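Rhamnose ABC transporter, rhamnose-binding protein (Actinomyces odontolyticus ATCC 17982, PDB 5BQ3) probably binds a carbohydrate, likely rhamnose, as the extracytoplasmic solute-binding component of an ABC transporter. Local coordinates at residues N39-V44 against A267-A272; K35-P40 against V61-P66; K50-E55 against L274-A279; A98-L103 against D119-C124. One frame throughout, in Å; residues are numbered along the deposited sequence.

Interaction 1 of 4, residues N39-V44 against A267-A272; sequences NPFSDV and ALWDPA
The two backbones draw nearest at V44 and A272, whose CA atoms lie 5.3 Å apart, and the CA of A272 comes within 3.5 Å of V44 O in a CA-H...O contact. F41 carries much of the side-chain contact. Its CG is anti to the backbone N (chi1 -172°), which carries the ring over to the 267-272 segment. P271 crosses it at about a right angle and sets CG over the centre of one ring face, 3.8 Å from the centroid, a CH-pi contact. The rim meets two other residues: CE2 touches L268 CD2 at 3.6 Å, the leucine arriving from the opposite direction, and CZ lies 3.4 Å from W269 NE1. Although the ring planes of F41 and W269 stand at 86°, the two touch only at their margins, so the pair is not a T-shaped stack. In the bilobed periplasmic-binding-protein fold, this is where the first helix after the opening strand meets a chain crossing between lobes, from strand 266-268 into helix 271-287. Both helices begin here, N39 OD1 capping S42 N and D270 OD1 capping A272 N, each through a weak bond. P271 is shared: V44 CG1 approaches its CG at 3.8 Å and also lies 4.0 Å from A272 CB. The C-terminal F332 adds a ring roughly perpendicular to F41 and touches P271.

Interaction 2 of 4, residues K35-P40 against V61-P66; sequences KQLNNP and VNVVGP
L37 meets the 61-66 segment with both its backbone and its side chain. Its N donates to P66 O at 2.8 Å, and the donor lies almost in line with the P66 carbonyl bond (C=O...N angle 166°). The side chain holds CG anti to its carbonyl carbon (chi1 -78°) and is extended beyond it, an arrangement that points the two methyls at the backbone beyond the strand: CD1 rests 3.3 Å from G65 O, while CD2 looks toward V63 CG1 at a looser 4.3 Å. Replacing this leucine with alanine would probably open a gap beside G65 and leave V63 without its apolar partner. P66 fits in from the other flank, its ring CG 3.5 Å from K35 O, a carbonyl that accepts a hydrogen bond from N94 ND2. Q36 OE1 takes a weak bond from A69 N, and K35 NZ hydrogen-bonds S118 OG. What the contact ties together are two loops leaving the C-terminal ends of neighbouring parallel strands, 29-33 and 60-63, the strands joined through helix 40-56 in a classic beta-alpha-beta crossover of a Rossmann-like lobe.

Interaction 3 of 4, residues K50-E55 against L274-A279; sequences KNAAGE and LGYVAA
Helices 40-56 and 271-287 lie side by side against the six-stranded parallel sheet, and they touch where A52 faces Y276 and A279. The short segments cross at -35° with their axes only 8.0 Å apart, a close approach that the small residues between them permit: A52 CB sits 3.8 Å from A279 CB. A52 CB also lies over one face of the Y276 ring, 4.0 Å from its centroid, in a CH-pi contact. With its CG anti to the backbone N (chi1 -166°), Y276 stretches across the groove past A52 and brings its hydroxyl to the carboxylate of E55, one helical turn further on. Y276 OH donates to E55 OE1 at 2.7 Å, meeting the oxygen on its syn side but 23° out of the carboxylate plane, and the ring and carboxylate planes are steeply inclined to each other. E55 OE1 is shared with Y280 OH, and Y276 OH also bonds N302 N. Beneath this network, A53 rests on V61 of the sheet, while L274 and A278 rest on I129 and F116. Small residues at the crossing make a compact helix pair within the helical layer of a three-layer alpha/beta lobe.

Interaction 4 of 4, residues A98-L103 against D119-C124; sequences AVCPAL and DSAADC
The carboxylate of D123 brings OD1 to 3.6 Å from C100 SG, the sulfur standing well out of the carboxylate plane. A second flat group, the carbonyl of C124, has its O turned to L103 CB, 3.3 Å away. Beside these groups runs the link that defines the contact, the disulfide from C100 SG to C124 SG, 2.0 Å long, with a chi3 of -91° that makes it left-handed and close to the favoured right angle. C100 carries its sulfur anti to the backbone N (chi1 -164°), reaching out from helix 100-109 to a type I turn, A121 to C124, that follows strand 112-116. A121 CB flanks the same sulfur at 4.1 Å. Van der Waals contacts extend the join: L103 CB meets C124 CB at 3.9 Å, L103 CD1 lies 4.0 Å from S120 OG, and V99 CG2 touches S120 CB more loosely. S120 OG itself donates to A121 O at 3.3 Å, tilted 18° from the carbonyl plane. A glycine in place of S120 would remove this donor and is likely to leave a gap against L103 and V99, with the loop before the turn freer to flex. D119 OD1, further back, pairs with R125 NE in a salt bridge, and D123 O accepts from Q104 NE2. A covalent bond of this kind suits a protein exported with a signal sequence, for which oxidising surroundings would keep the cystine intact, so the loop cannot part from the helix without reduction.

How the interactions relate
Interactions 1, 2 and 3 form a chain around helix 40-56. Interaction 2 holds the loop leading into it and shares N39 and P40 with interaction 1 at its start; interaction 3 lies near its far end. Their centres are 13 to 15 Å apart. Interactions 1 and 3 both pair this helix with helix 271-287, tying the six-stranded lobe to the chain returning from the other lobe, while 2 and 3 touch where V61 and V63 of the sheet meet K50 and A53. Interaction 4, its centre 18 to 23 Å from the others, opens after 2 closes and is nested within the long loops of 1 and 3. Interactions 2 and 4 fasten loops within the lobe.

Interaction 1 of 4, residues N39-V44 against A267-A272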
loop_
_atom_site.group_PDB
_atom_site.type_symbol
_atom_site.label_atom_id
_atom_site.label_comp_id
_atom_site.label_asym_id
_atom_site.label_seq_id
_atom_site.Cartn_x
_atom_site.Cartn_y
_atom_site.Cartn_z
ATOM N N ASN A 39 -5.090 13.349 -6.245
ATOM C CA ASN A 39 -5.706 12.079 -5.868
ATOM C C ASN A 39 -5.767 12.046 -4.330
ATOM O O ASN A 39 -4.723 12.198 -3.698
ATOM C CB ASN A 39 -4.949 10.888 -6.450
ATOM C CG ASN A 39 -5.602 9.563 -6.155
ATOM O OD1 ASN A 39 -5.317 8.920 -5.148
ATOM N ND2 ASN A 39 -6.516 9.138 -7.010
ATOM N N PRO A 40 -6.974 11.922 -3.717
ATOM C CA PRO A 40 -7.084 11.987 -2.244
ATOM C C PRO A 40 -6.079 11.144 -1.445
ATOM O O PRO A 40 -5.413 11.701 -0.572
ATOM C CB PRO A 40 -8.509 11.503 -1.985
ATOM C CG PRO A 40 -9.253 11.931 -3.182
ATOM C CD PRO A 40 -8.308 11.795 -4.340
ATOM N N PHE A 41 -5.964 9.833 -1.735
ATOM C CA PHE A 41 -5.071 8.907 -1.031
ATOM C C PHE A 41 -3.600 9.238 -1.314
ATOM O O PHE A 41 -2.777 9.185 -0.396
ATOM C CB PHE A 41 -5.403 7.459 -1.430
ATOM C CG PHE A 41 -4.709 6.368 -0.652
ATOM C CD1 PHE A 41 -3.443 5.932 -1.018
ATOM C CD2 PHE A 41 -5.354 5.718 0.393
ATOM C CE1 PHE A 41 -2.810 4.902 -0.317
ATOM C CE2 PHE A 41 -4.724 4.686 1.089
ATOM C CZ PHE A 41 -3.456 4.284 0.732
ATOM N N SER A 42 -3.282 9.580 -2.578
ATOM C CA SER A 42 -1.933 9.920 -3.034
ATOM C C SER A 42 -1.442 11.244 -2.417
ATOM O O SER A 42 -0.247 11.378 -2.152
ATOM C CB SER A 42 -1.901 9.999 -4.555
ATOM O OG SER A 42 -0.584 9.867 -5.060
ATOM N N ASP A 43 -2.364 12.200 -2.163
ATOM C CA ASP A 43 -2.063 13.508 -1.572
ATOM C C ASP A 43 -1.679 13.398 -0.084
ATOM O O ASP A 43 -0.933 14.248 0.409
ATOM C CB ASP A 43 -3.243 14.480 -1.758
ATOM C CG ASP A 43 -3.388 15.070 -3.159
ATOM O OD1 ASP A 43 -2.611 14.672 -4.061
ATOM O OD2 ASP A 43 -4.281 15.925 -3.355
ATOM N N VAL A 44 -2.172 12.358 0.618
ATOM C CA VAL A 44 -1.849 12.074 2.026
ATOM C C VAL A 44 -0.380 11.606 2.087
ATOM O O VAL A 44 0.362 12.027 2.972
ATOM C CB VAL A 44 -2.832 11.047 2.660
ATOM C CG1 VAL A 44 -2.428 10.689 4.088
ATOM C CG2 VAL A 44 -4.263 11.570 2.634
ATOM N N ALA A 267 -7.908 -4.039 7.460
ATOM C CA ALA A 267 -6.552 -3.514 7.458
ATOM C C ALA A 267 -6.227 -2.785 6.160
ATOM O O ALA A 267 -6.929 -2.941 5.163
ATOM C CB ALA A 267 -5.553 -4.641 7.685
ATOM N N LEU A 268 -5.170 -1.963 6.202
ATOM C CA LEU A 268 -4.589 -1.213 5.090
ATOM C C LEU A 268 -3.228 -0.683 5.567
ATOM O O LEU A 268 -2.440 -1.469 6.095
ATOM C CB LEU A 268 -5.525 -0.099 4.551
ATOM C CG LEU A 268 -5.263 0.394 3.117
ATOM C CD1 LEU A 268 -5.787 -0.579 2.071
ATOM C CD2 LEU A 268 -5.865 1.748 2.903
ATOM N N TRP A 269 -2.943 0.616 5.383
ATOM C CA TRP A 269 -1.680 1.263 5.751
ATOM C C TRP A 269 -1.861 2.769 5.773
ATOM O O TRP A 269 -2.832 3.272 5.209
ATOM C CB TRP A 269 -0.557 0.874 4.762
ATOM C CG TRP A 269 -0.996 0.864 3.325
ATOM C CD1 TRP A 269 -1.104 1.939 2.492
ATOM C CD2 TRP A 269 -1.449 -0.273 2.576
ATOM N NE1 TRP A 269 -1.588 1.543 1.268
ATOM C CE2 TRP A 269 -1.805 0.188 1.290
ATOM C CE3 TRP A 269 -1.582 -1.644 2.865
ATOM C CZ2 TRP A 269 -2.286 -0.670 0.294
ATOM C CZ3 TRP A 269 -2.062 -2.493 1.880
ATOM C CH2 TRP A 269 -2.405 -2.006 0.611
ATOM N N ASP A 270 -0.944 3.487 6.427
ATOM C CA ASP A 270 -0.957 4.946 6.472
ATOM C C ASP A 270 -0.079 5.456 5.315
ATOM O O ASP A 270 1.144 5.280 5.384
ATOM C CB ASP A 270 -0.465 5.455 7.846
ATOM C CG ASP A 270 -0.681 6.935 8.143
ATOM O OD1 ASP A 270 -1.118 7.676 7.230
ATOM O OD2 ASP A 270 -0.404 7.353 9.289
ATOM N N PRO A 271 -0.660 6.039 4.228
ATOM C CA PRO A 271 0.183 6.499 3.105
ATOM C C PRO A 271 1.149 7.633 3.476
ATOM O O PRO A 271 2.192 7.749 2.836
ATOM C CB PRO A 271 -0.828 6.949 2.042
ATOM C CG PRO A 271 -2.094 7.148 2.753
ATOM C CD PRO A 271 -2.093 6.284 3.966
ATOM N N ALA A 272 0.830 8.430 4.523
ATOM C CA ALA A 272 1.661 9.528 5.032
ATOM C C ALA A 272 3.021 9.022 5.538
ATOM O O ALA A 272 4.028 9.720 5.380
ATOM C CB ALA A 272 0.934 10.258 6.149
#

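Interaction 2 of 4, residues K35-P40 against V61-P66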
loop_
_atom_site.group_PDB
_atom_site.type_symbol
_atom_site.label_atom_id
_atom_site.label_comp_id
_atom_site.label_asym_id
_atom_site.label_seq_id
_atom_site.Cartn_x
_atom_site.Cartn_y
_atom_site.Cartn_z
ATOM N N LYS A 35 1.605 9.255 -9.129
ATOM C CA LYS A 35 1.057 8.616 -10.330
ATOM C C LYS A 35 0.182 9.598 -11.117
ATOM O O LYS A 35 0.223 9.634 -12.348
ATOM C CB LYS A 35 0.221 7.386 -9.937
ATOM C CG LYS A 35 1.024 6.145 -9.599
ATOM C CD LYS A 35 0.097 4.978 -9.316
ATOM C CE LYS A 35 0.855 3.689 -9.171
ATOM N NZ LYS A 35 -0.048 2.541 -8.906
ATOM N N GLN A 36 -0.592 10.405 -10.378
ATOM C CA GLN A 36 -1.551 11.391 -10.865
ATOM C C GLN A 36 -1.691 12.506 -9.822
ATOM O O GLN A 36 -1.586 12.235 -8.623
ATOM C CB GLN A 36 -2.900 10.668 -11.100
ATOM C CG GLN A 36 -4.028 11.501 -11.687
ATOM C CD GLN A 36 -5.280 10.682 -11.888
ATOM O OE1 GLN A 36 -5.677 10.373 -13.017
ATOM N NE2 GLN A 36 -5.939 10.315 -10.797
ATOM N N LEU A 37 -1.921 13.749 -10.272
ATOM C CA LEU A 37 -2.127 14.883 -9.373
ATOM C C LEU A 37 -3.559 14.905 -8.835
ATOM O O LEU A 37 -4.481 14.414 -9.497
ATOM C CB LEU A 37 -1.829 16.222 -10.074
ATOM C CG LEU A 37 -0.367 16.641 -10.250
ATOM C CD1 LEU A 37 -0.288 17.960 -10.981
ATOM C CD2 LEU A 37 0.357 16.770 -8.907
ATOM N N ASN A 38 -3.730 15.500 -7.637
ATOM C CA ASN A 38 -4.992 15.716 -6.919
ATOM C C ASN A 38 -5.790 14.411 -6.675
ATOM O O ASN A 38 -7.014 14.382 -6.837
ATOM C CB ASN A 38 -5.865 16.775 -7.631
ATOM C CG ASN A 38 -5.131 18.054 -7.981
ATOM O OD1 ASN A 38 -5.016 18.421 -9.153
ATOM N ND2 ASN A 38 -4.599 18.750 -6.980
ATOM N N ASN A 39 -5.090 13.349 -6.245
ATOM C CA ASN A 39 -5.706 12.079 -5.868
ATOM C C ASN A 39 -5.767 12.046 -4.330
ATOM O O ASN A 39 -4.723 12.198 -3.698
ATOM C CB ASN A 39 -4.949 10.888 -6.450
ATOM C CG ASN A 39 -5.602 9.563 -6.155
ATOM O OD1 ASN A 39 -5.317 8.920 -5.148
ATOM N ND2 ASN A 39 -6.516 9.138 -7.010
ATOM N N PRO A 40 -6.974 11.922 -3.717
ATOM C CA PRO A 40 -7.084 11.987 -2.244
ATOM C C PRO A 40 -6.079 11.144 -1.445
ATOM O O PRO A 40 -5.413 11.701 -0.572
ATOM C CB PRO A 40 -8.509 11.503 -1.985
ATOM C CG PRO A 40 -9.253 11.931 -3.182
ATOM C CD PRO A 40 -8.308 11.795 -4.340
ATOM N N VAL A 61 11.404 22.109 -1.890
ATOM C CA VAL A 61 10.488 20.967 -1.792
ATOM C C VAL A 61 9.371 21.213 -2.809
ATOM O O VAL A 61 8.603 22.167 -2.660
ATOM C CB VAL A 61 9.951 20.728 -0.347
ATOM C CG1 VAL A 61 9.149 19.432 -0.264
ATOM C CG2 VAL A 61 11.080 20.723 0.682
ATOM N N ASN A 62 9.313 20.380 -3.864
ATOM C CA ASN A 62 8.331 20.533 -4.939
ATOM C C ASN A 62 7.537 19.253 -5.201
ATOM O O ASN A 62 7.992 18.157 -4.880
ATOM C CB ASN A 62 9.025 20.978 -6.237
ATOM C CG ASN A 62 9.919 22.183 -6.086
ATOM O OD1 ASN A 62 11.151 22.066 -6.046
ATOM N ND2 ASN A 62 9.321 23.365 -5.990
ATOM N N VAL A 63 6.338 19.409 -5.785
ATOM C CA VAL A 63 5.450 18.318 -6.180
ATOM C C VAL A 63 4.990 18.604 -7.615
ATOM O O VAL A 63 4.266 19.574 -7.849
ATOM C CB VAL A 63 4.257 18.093 -5.202
ATOM C CG1 VAL A 63 3.283 17.047 -5.740
ATOM C CG2 VAL A 63 4.744 17.694 -3.810
ATOM N N VAL A 64 5.458 17.790 -8.573
ATOM C CA VAL A 64 5.099 17.893 -9.995
ATOM C C VAL A 64 4.542 16.542 -10.454
ATOM O O VAL A 64 4.862 15.517 -9.857
ATOM C CB VAL A 64 6.254 18.389 -10.917
ATOM C CG1 VAL A 64 6.700 19.800 -10.548
ATOM C CG2 VAL A 64 7.436 17.423 -10.939
ATOM N N GLY A 65 3.722 16.548 -11.497
ATOM C CA GLY A 65 3.162 15.307 -12.009
ATOM C C GLY A 65 2.074 15.450 -13.053
ATOM O O GLY A 65 1.596 16.558 -13.317
ATOM N N PRO A 66 1.652 14.315 -13.660
ATOM C CA PRO A 66 0.597 14.387 -14.682
ATOM C C PRO A 66 -0.805 14.478 -14.081
ATOM O O PRO A 66 -1.013 14.095 -12.927
ATOM C CB PRO A 66 0.780 13.083 -15.454
ATOM C CG PRO A 66 1.350 12.130 -14.463
ATOM C CD PRO A 66 2.128 12.928 -13.459
#

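Interaction 3 of 4, residues K50-E55 against L274-A279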
loop_
_atom_site.group_PDB
_atom_site.type_symbol
_atom_site.label_atom_id
_atom_site.label_comp_id
_atom_site.label_asym_id
_atom_site.label_seq_id
_atom_site.Cartn_x
_atom_site.Cartn_y
_atom_site.Cartn_z
ATOM N N LYS A 50 6.374 15.893 2.219
ATOM C CA LYS A 50 6.657 17.329 2.338
ATOM C C LYS A 50 6.974 17.696 3.787
ATOM O O LYS A 50 7.909 18.459 4.027
ATOM C CB LYS A 50 5.476 18.174 1.829
ATOM C CG LYS A 50 5.266 18.129 0.315
ATOM C CD LYS A 50 4.268 19.188 -0.168
ATOM C CE LYS A 50 2.823 18.791 0.018
ATOM N NZ LYS A 50 1.896 19.879 -0.386
ATOM N N ASN A 51 6.206 17.143 4.748
ATOM C CA ASN A 51 6.395 17.380 6.180
ATOM C C ASN A 51 7.746 16.834 6.645
ATOM O O ASN A 51 8.427 17.505 7.419
ATOM C CB ASN A 51 5.247 16.782 6.992
ATOM C CG ASN A 51 4.113 17.748 7.258
ATOM O OD1 ASN A 51 3.641 18.475 6.371
ATOM N ND2 ASN A 51 3.636 17.763 8.491
ATOM N N ALA A 52 8.152 15.649 6.138
ATOM C CA ALA A 52 9.445 15.035 6.448
ATOM C C ALA A 52 10.594 15.865 5.865
ATOM O O ALA A 52 11.568 16.118 6.570
ATOM C CB ALA A 52 9.495 13.617 5.915
ATOM N N ALA A 53 10.454 16.325 4.600
ATOM C CA ALA A 53 11.436 17.150 3.885
ATOM C C ALA A 53 11.683 18.491 4.593
ATOM O O ALA A 53 12.809 18.991 4.573
ATOM C CB ALA A 53 10.976 17.391 2.456
ATOM N N GLY A 54 10.639 19.036 5.218
ATOM C CA GLY A 54 10.700 20.266 5.999
ATOM C C GLY A 54 11.483 20.068 7.282
ATOM O O GLY A 54 12.279 20.929 7.661
ATOM N N GLU A 55 11.273 18.907 7.947
ATOM C CA GLU A 55 11.963 18.493 9.173
ATOM C C GLU A 55 13.459 18.301 8.911
ATOM O O GLU A 55 14.282 18.740 9.715
ATOM C CB GLU A 55 11.359 17.189 9.728
ATOM C CG GLU A 55 10.027 17.352 10.438
ATOM C CD GLU A 55 9.380 16.065 10.910
ATOM O OE1 GLU A 55 10.113 15.117 11.277
ATOM O OE2 GLU A 55 8.128 16.013 10.937
ATOM N N LEU A 274 4.618 6.352 4.349
ATOM C CA LEU A 274 5.358 5.941 3.158
ATOM C C LEU A 274 6.155 7.120 2.572
ATOM O O LEU A 274 7.337 6.956 2.270
ATOM C CB LEU A 274 4.398 5.343 2.111
ATOM C CG LEU A 274 4.990 4.950 0.758
ATOM C CD1 LEU A 274 5.767 3.650 0.851
ATOM C CD2 LEU A 274 3.910 4.828 -0.265
ATOM N N GLY A 275 5.509 8.279 2.437
ATOM C CA GLY A 275 6.137 9.501 1.943
ATOM C C GLY A 275 7.190 10.021 2.904
ATOM O O GLY A 275 8.224 10.539 2.472
ATOM N N TYR A 276 6.936 9.852 4.219
ATOM C CA TYR A 276 7.812 10.246 5.324
ATOM C C TYR A 276 9.148 9.488 5.260
ATOM O O TYR A 276 10.198 10.130 5.253
ATOM C CB TYR A 276 7.106 9.999 6.676
ATOM C CG TYR A 276 7.768 10.661 7.864
ATOM C CD1 TYR A 276 7.400 11.940 8.272
ATOM C CD2 TYR A 276 8.727 9.989 8.617
ATOM C CE1 TYR A 276 8.004 12.553 9.369
ATOM C CE2 TYR A 276 9.335 10.588 9.718
ATOM C CZ TYR A 276 8.971 11.870 10.091
ATOM O OH TYR A 276 9.571 12.455 11.180
ATOM N N VAL A 277 9.103 8.138 5.186
ATOM C CA VAL A 277 10.274 7.247 5.111
ATOM C C VAL A 277 11.060 7.522 3.816
ATOM O O VAL A 277 12.288 7.599 3.863
ATOM C CB VAL A 277 9.869 5.744 5.244
ATOM C CG1 VAL A 277 11.049 4.807 4.983
ATOM C CG2 VAL A 277 9.270 5.456 6.619
ATOM N N ALA A 278 10.350 7.707 2.683
ATOM C CA ALA A 278 10.935 7.969 1.365
ATOM C C ALA A 278 11.769 9.259 1.334
ATOM O O ALA A 278 12.854 9.256 0.759
ATOM C CB ALA A 278 9.840 8.030 0.315
ATOM N N ALA A 279 11.275 10.345 1.966
ATOM C CA ALA A 279 11.968 11.633 2.034
ATOM C C ALA A 279 13.239 11.524 2.876
ATOM O O ALA A 279 14.247 12.142 2.526
ATOM C CB ALA A 279 11.045 12.697 2.601
#

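Interaction 4 of 4, residues A98-L103 against D119-C124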
loop_
_atom_site.group_PDB
_atom_site.type_symbol
_atom_site.label_atom_id
_atom_site.label_comp_id
_atom_site.label_asym_id
_atom_site.label_seq_id
_atom_site.Cartn_x
_atom_site.Cartn_y
_atom_site.Cartn_z
ATOM N N ALA A 98 8.281 1.841 -18.547
ATOM C CA ALA A 98 8.092 3.080 -19.313
ATOM C C ALA A 98 8.845 4.289 -18.736
ATOM O O ALA A 98 9.323 5.119 -19.512
ATOM C CB ALA A 98 6.615 3.408 -19.418
ATOM N N VAL A 99 8.939 4.397 -17.399
ATOM C CA VAL A 99 9.606 5.516 -16.716
ATOM C C VAL A 99 11.114 5.246 -16.513
ATOM O O VAL A 99 11.859 6.179 -16.209
ATOM C CB VAL A 99 8.932 5.878 -15.356
ATOM C CG1 VAL A 99 7.499 6.364 -15.547
ATOM C CG2 VAL A 99 8.993 4.721 -14.363
ATOM N N CYS A 100 11.543 3.977 -16.663
ATOM C CA CYS A 100 12.913 3.498 -16.442
ATOM C C CYS A 100 14.001 4.276 -17.235
ATOM O O CYS A 100 14.973 4.656 -16.582
ATOM C CB CYS A 100 13.019 1.998 -16.700
ATOM S SG CYS A 100 14.523 1.235 -16.039
ATOM N N PRO A 101 13.916 4.545 -18.572
ATOM C CA PRO A 101 15.009 5.285 -19.236
ATOM C C PRO A 101 15.185 6.717 -18.719
ATOM O O PRO A 101 16.319 7.188 -18.638
ATOM C CB PRO A 101 14.594 5.290 -20.712
ATOM C CG PRO A 101 13.615 4.208 -20.842
ATOM C CD PRO A 101 12.874 4.183 -19.553
ATOM N N ALA A 102 14.075 7.398 -18.361
ATOM C CA ALA A 102 14.085 8.763 -17.828
ATOM C C ALA A 102 14.711 8.799 -16.431
ATOM O O ALA A 102 15.452 9.731 -16.124
ATOM C CB ALA A 102 12.673 9.325 -17.790
ATOM N N LEU A 103 14.439 7.767 -15.602
ATOM C CA LEU A 103 14.981 7.637 -14.246
ATOM C C LEU A 103 16.465 7.248 -14.273
ATOM O O LEU A 103 17.210 7.639 -13.376
ATOM C CB LEU A 103 14.181 6.615 -13.423
ATOM C CG LEU A 103 12.734 6.963 -13.057
ATOM C CD1 LEU A 103 12.060 5.797 -12.359
ATOM C CD2 LEU A 103 12.653 8.212 -12.195
ATOM N N ASP A 119 6.912 0.396 -7.656
ATOM C CA ASP A 119 8.297 0.354 -8.101
ATOM C C ASP A 119 8.446 0.404 -9.621
ATOM O O ASP A 119 7.498 0.142 -10.369
ATOM C CB ASP A 119 8.965 -0.938 -7.576
ATOM C CG ASP A 119 10.488 -0.902 -7.494
ATOM O OD1 ASP A 119 11.059 0.216 -7.444
ATOM O OD2 ASP A 119 11.107 -1.993 -7.460
ATOM N N SER A 120 9.665 0.739 -10.061
ATOM C CA SER A 120 10.107 0.707 -11.445
ATOM C C SER A 120 10.920 -0.593 -11.600
ATOM O O SER A 120 10.805 -1.471 -10.734
ATOM C CB SER A 120 10.922 1.957 -11.768
ATOM O OG SER A 120 12.128 2.005 -11.024
ATOM N N ALA A 121 11.736 -0.740 -12.661
ATOM C CA ALA A 121 12.593 -1.924 -12.770
ATOM C C ALA A 121 13.780 -1.750 -11.796
ATOM O O ALA A 121 14.042 -0.627 -11.356
ATOM C CB ALA A 121 13.066 -2.122 -14.206
ATOM N N ALA A 122 14.460 -2.845 -11.428
ATOM C CA ALA A 122 15.569 -2.851 -10.467
ATOM C C ALA A 122 16.743 -1.898 -10.810
ATOM O O ALA A 122 17.429 -1.445 -9.888
ATOM C CB ALA A 122 16.100 -4.264 -10.314
ATOM N N ASP A 123 16.974 -1.592 -12.103
ATOM C CA ASP A 123 18.108 -0.756 -12.526
ATOM C C ASP A 123 17.778 0.747 -12.761
ATOM O O ASP A 123 18.659 1.474 -13.231
ATOM C CB ASP A 123 18.774 -1.350 -13.795
ATOM C CG ASP A 123 17.871 -1.660 -14.987
ATOM O OD1 ASP A 123 16.645 -1.414 -14.894
ATOM O OD2 ASP A 123 18.390 -2.173 -16.005
ATOM N N CYS A 124 16.567 1.227 -12.399
ATOM C CA CYS A 124 16.204 2.638 -12.611
ATOM C C CYS A 124 16.123 3.435 -11.304
ATOM O O CYS A 124 15.811 4.626 -11.353
ATOM C CB CYS A 124 14.909 2.788 -13.410
ATOM S SG CYS A 124 14.204 1.238 -14.027
#